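Alanine dehydrogenase/pyridine nucleotide transhydrogenase (Mycobacterium smegmatis str. MC2 155, PDB 3P2Y) probably binds NAD(H) as the alpha 1 subunit of a proton-translocating transhydrogenase that exchanges reducing equivalents between NADH and NADP. Local coordinates at residues A[35-40]-A[89-93]. Sequence-based numbering, arbitrary orientation.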
ATOM      1  N   GLU A  35      17.435  -0.653   6.996  1.00 12.22           N
ATOM      2  CA  GLU A  35      17.532   0.781   6.706  1.00 11.15           C
ATOM      3  C   GLU A  35      17.797   0.961   5.217  1.00 11.45           C
ATOM      4  O   GLU A  35      18.658   0.256   4.651  1.00 13.78           O
ATOM      5  CB  GLU A  35      18.657   1.447   7.503  1.00  9.76           C
ATOM      6  CG  GLU A  35      18.711   2.983   7.269  1.00 10.12           C
ATOM      7  CD  GLU A  35      17.373   3.648   7.615  1.00 10.09           C
ATOM      8  OE1 GLU A  35      17.054   3.731   8.813  1.00 10.55           O
ATOM      9  OE2 GLU A  35      16.614   4.059   6.715  1.00  8.83           O
ATOM     10  N   ARG A  36      17.068   1.876   4.580  1.00  9.21           N
ATOM     11  CA  ARG A  36      17.300   2.199   3.171  1.00  8.34           C
ATOM     12  C   ARG A  36      17.617   3.678   2.930  1.00  8.25           C
ATOM     13  O   ARG A  36      17.949   4.035   1.804  1.00  8.59           O
ATOM     14  CB  ARG A  36      16.074   1.830   2.309  1.00  7.98           C
ATOM     15  CG  ARG A  36      15.820   0.312   2.301  1.00  7.93           C
ATOM     16  CD  ARG A  36      14.500  -0.029   1.570  1.00 11.44           C
ATOM     17  NE  ARG A  36      14.535   0.415   0.168  1.00 13.71           N
ATOM     18  CZ  ARG A  36      13.464   0.591  -0.613  1.00 14.62           C
ATOM     19  NH1 ARG A  36      12.234   0.369  -0.155  1.00 15.46           N
ATOM     20  NH2 ARG A  36      13.639   0.993  -1.866  1.00 15.11           N
ATOM     21  N   ARG A  37      17.502   4.522   3.952  1.00  8.09           N
ATOM     22  CA  ARG A  37      17.785   5.940   3.779  1.00  7.85           C
ATOM     23  C   ARG A  37      19.301   6.150   3.720  1.00  7.92           C
ATOM     24  O   ARG A  37      20.101   5.267   4.121  1.00  7.67           O
ATOM     25  CB  ARG A  37      17.183   6.786   4.926  1.00  7.06           C
ATOM     26  CG  ARG A  37      15.627   6.776   4.927  1.00  8.38           C
ATOM     27  CD  ARG A  37      15.060   7.385   6.213  1.00  9.07           C
ATOM     28  NE  ARG A  37      15.385   6.543   7.356  1.00  8.96           N
ATOM     29  CZ  ARG A  37      15.166   6.880   8.621  1.00  9.86           C
ATOM     30  NH1 ARG A  37      14.617   8.069   8.908  1.00  8.82           N
ATOM     31  NH2 ARG A  37      15.516   6.044   9.608  1.00  8.25           N
ATOM     32  N   VAL A  38      19.658   7.330   3.231  1.00  8.09           N
ATOM     33  CA  VAL A  38      21.053   7.808   3.152  1.00  8.16           C
ATOM     34  C   VAL A  38      21.029   9.293   3.527  1.00  7.86           C
ATOM     35  O   VAL A  38      20.079   9.996   3.215  1.00  7.55           O
ATOM     36  CB  VAL A  38      21.615   7.591   1.686  1.00  8.22           C
ATOM     37  CG1 VAL A  38      20.779   8.343   0.635  1.00 10.70           C
ATOM     38  CG2 VAL A  38      23.106   8.006   1.603  1.00  8.17           C
ATOM     39  N   ALA A  39      22.056   9.787   4.235  1.00  6.84           N
ATOM     40  CA  ALA A  39      21.932  11.129   4.849  1.00  7.79           C
ATOM     41  C   ALA A  39      21.923  12.268   3.836  1.00  8.45           C
ATOM     42  O   ALA A  39      21.283  13.269   4.086  1.00  8.80           O
ATOM     43  CB  ALA A  39      23.025  11.375   5.907  1.00  7.36           C
ATOM     44  N   LEU A  40      22.639  12.116   2.718  1.00  8.40           N
ATOM     45  CA  LEU A  40      22.529  13.088   1.631  1.00  9.42           C
ATOM     46  C   LEU A  40      22.157  12.366   0.347  1.00  9.56           C
ATOM     47  O   LEU A  40      22.665  11.272   0.082  1.00 10.94           O
ATOM     48  CB  LEU A  40      23.859  13.836   1.411  1.00  9.01           C
ATOM     49  CG  LEU A  40      24.432  14.653   2.574  1.00  9.03           C
ATOM     50  CD1 LEU A  40      25.720  15.334   2.089  1.00 11.63           C
ATOM     51  CD2 LEU A  40      23.394  15.710   3.090  1.00  7.59           C
ATOM     52  N   VAL A  89      27.979  13.040   8.143  1.00  9.26           N
ATOM     53  CA  VAL A  89      26.533  13.180   8.275  1.00  9.55           C
ATOM     54  C   VAL A  89      25.915  11.823   8.013  1.00  8.94           C
ATOM     55  O   VAL A  89      26.250  11.183   7.026  1.00  8.83           O
ATOM     56  CB  VAL A  89      25.923  14.257   7.318  1.00  9.67           C
ATOM     57  CG1 VAL A  89      26.491  15.653   7.657  1.00 10.20           C
ATOM     58  CG2 VAL A  89      26.150  13.933   5.834  1.00 11.14           C
ATOM     59  N   LYS A  90      25.077  11.358   8.924  1.00  8.37           N
ATOM     60  CA  LYS A  90      24.491  10.015   8.727  1.00  8.73           C
ATOM     61  C   LYS A  90      23.074  10.028   9.252  1.00  8.87           C
ATOM     62  O   LYS A  90      22.637  11.041   9.784  1.00  9.37           O
ATOM     63  CB  LYS A  90      25.357   8.936   9.422  1.00 10.30           C
ATOM     64  CG  LYS A  90      25.190   8.823  10.958  1.00  9.35           C
ATOM     65  CD  LYS A  90      26.206   7.775  11.563  1.00 10.86           C
ATOM     66  CE  LYS A  90      26.109   6.374  10.880  1.00 11.25           C
ATOM     67  NZ  LYS A  90      24.678   5.828  10.721  1.00 10.38           N
ATOM     68  N   VAL A  91      22.362   8.911   9.117  1.00  8.09           N
ATOM     69  CA  VAL A  91      20.979   8.826   9.570  1.00  8.18           C
ATOM     70  C   VAL A  91      20.922   8.255  10.991  1.00  9.26           C
ATOM     71  O   VAL A  91      20.617   8.990  11.933  1.00 10.53           O
ATOM     72  CB  VAL A  91      20.111   7.961   8.605  1.00  7.69           C
ATOM     73  CG1 VAL A  91      18.593   7.957   9.071  1.00  8.81           C
ATOM     74  CG2 VAL A  91      20.211   8.484   7.180  1.00  8.86           C
ATOM     75  N   ASN A  92      21.170   6.949  11.143  1.00  8.61           N
ATOM     76  CA  ASN A  92      21.028   6.293  12.458  1.00  9.80           C
ATOM     77  C   ASN A  92      22.236   6.470  13.374  1.00  9.33           C
ATOM     78  O   ASN A  92      23.322   6.804  12.900  1.00  9.48           O
ATOM     79  CB  ASN A  92      20.758   4.791  12.274  1.00  9.74           C
ATOM     80  CG  ASN A  92      19.451   4.535  11.553  1.00 12.37           C
ATOM     81  OD1 ASN A  92      19.374   3.765  10.574  1.00 15.17           O
ATOM     82  ND2 ASN A  92      18.417   5.174  12.029  1.00 10.14           N
ATOM     83  N   PRO A  93      22.042   6.284  14.701  1.00 10.08           N
ATOM     84  CA  PRO A  93      23.192   6.428  15.619  1.00 10.61           C
ATOM     85  C   PRO A  93      24.341   5.530  15.169  1.00 11.63           C
ATOM     86  O   PRO A  93      24.087   4.400  14.709  1.00 12.12           O
ATOM     87  CB  PRO A  93      22.630   5.940  16.957  1.00 12.16           C
ATOM     88  CG  PRO A  93      21.148   6.366  16.906  1.00 10.76           C
ATOM     89  CD  PRO A  93      20.755   6.121  15.420  1.00 10.82           C
TER
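Val-91 and Val-89 pack against Arg-37, Ala-39 and Leu-40 in a buried contact, valines on apolar groups and a guanidinium, between the loop after strand 24-27 and the end of the neighbouring parallel strand 87-89 with its following loop, in the Rossmann-like alpha/beta sheet of the N-terminal domain. The segments run roughly antiparallel, yet no clear hydrogen bond joins them. Val-91 buries the most surface of any residue here, and its two methyls touch different groups. CG1, anti to the backbone N (chi1 -177°), lies over the centre of one guanidinium face of Arg-37, 3.6 Å from its CZ, while CG2 rests on the Val-38 to Ala-39 peptide. That guanidinium is kept from turning by Glu-35, which it grips side-on: NE reaches OE2 at 2.8 Å and NH2 reaches OE1 at 2.9 Å, both nearly straight. Glu-35 OE2 also takes the Arg-37 backbone N, so the carboxylate braces its own loop. Glu-30, from the loop after strand 24-27, ties the other segment through Lys-90 NZ and the backbone nitrogens of Val-91 and Asn-92. Helix 336-354 covers Arg-37, Leu-40 and Val-89. Leu-40 crosses Val-89 at about a right angle, CG to CG2 3.8 Å. Ala-39 CB presses tightly on Lys-90 CA at 3.5 Å.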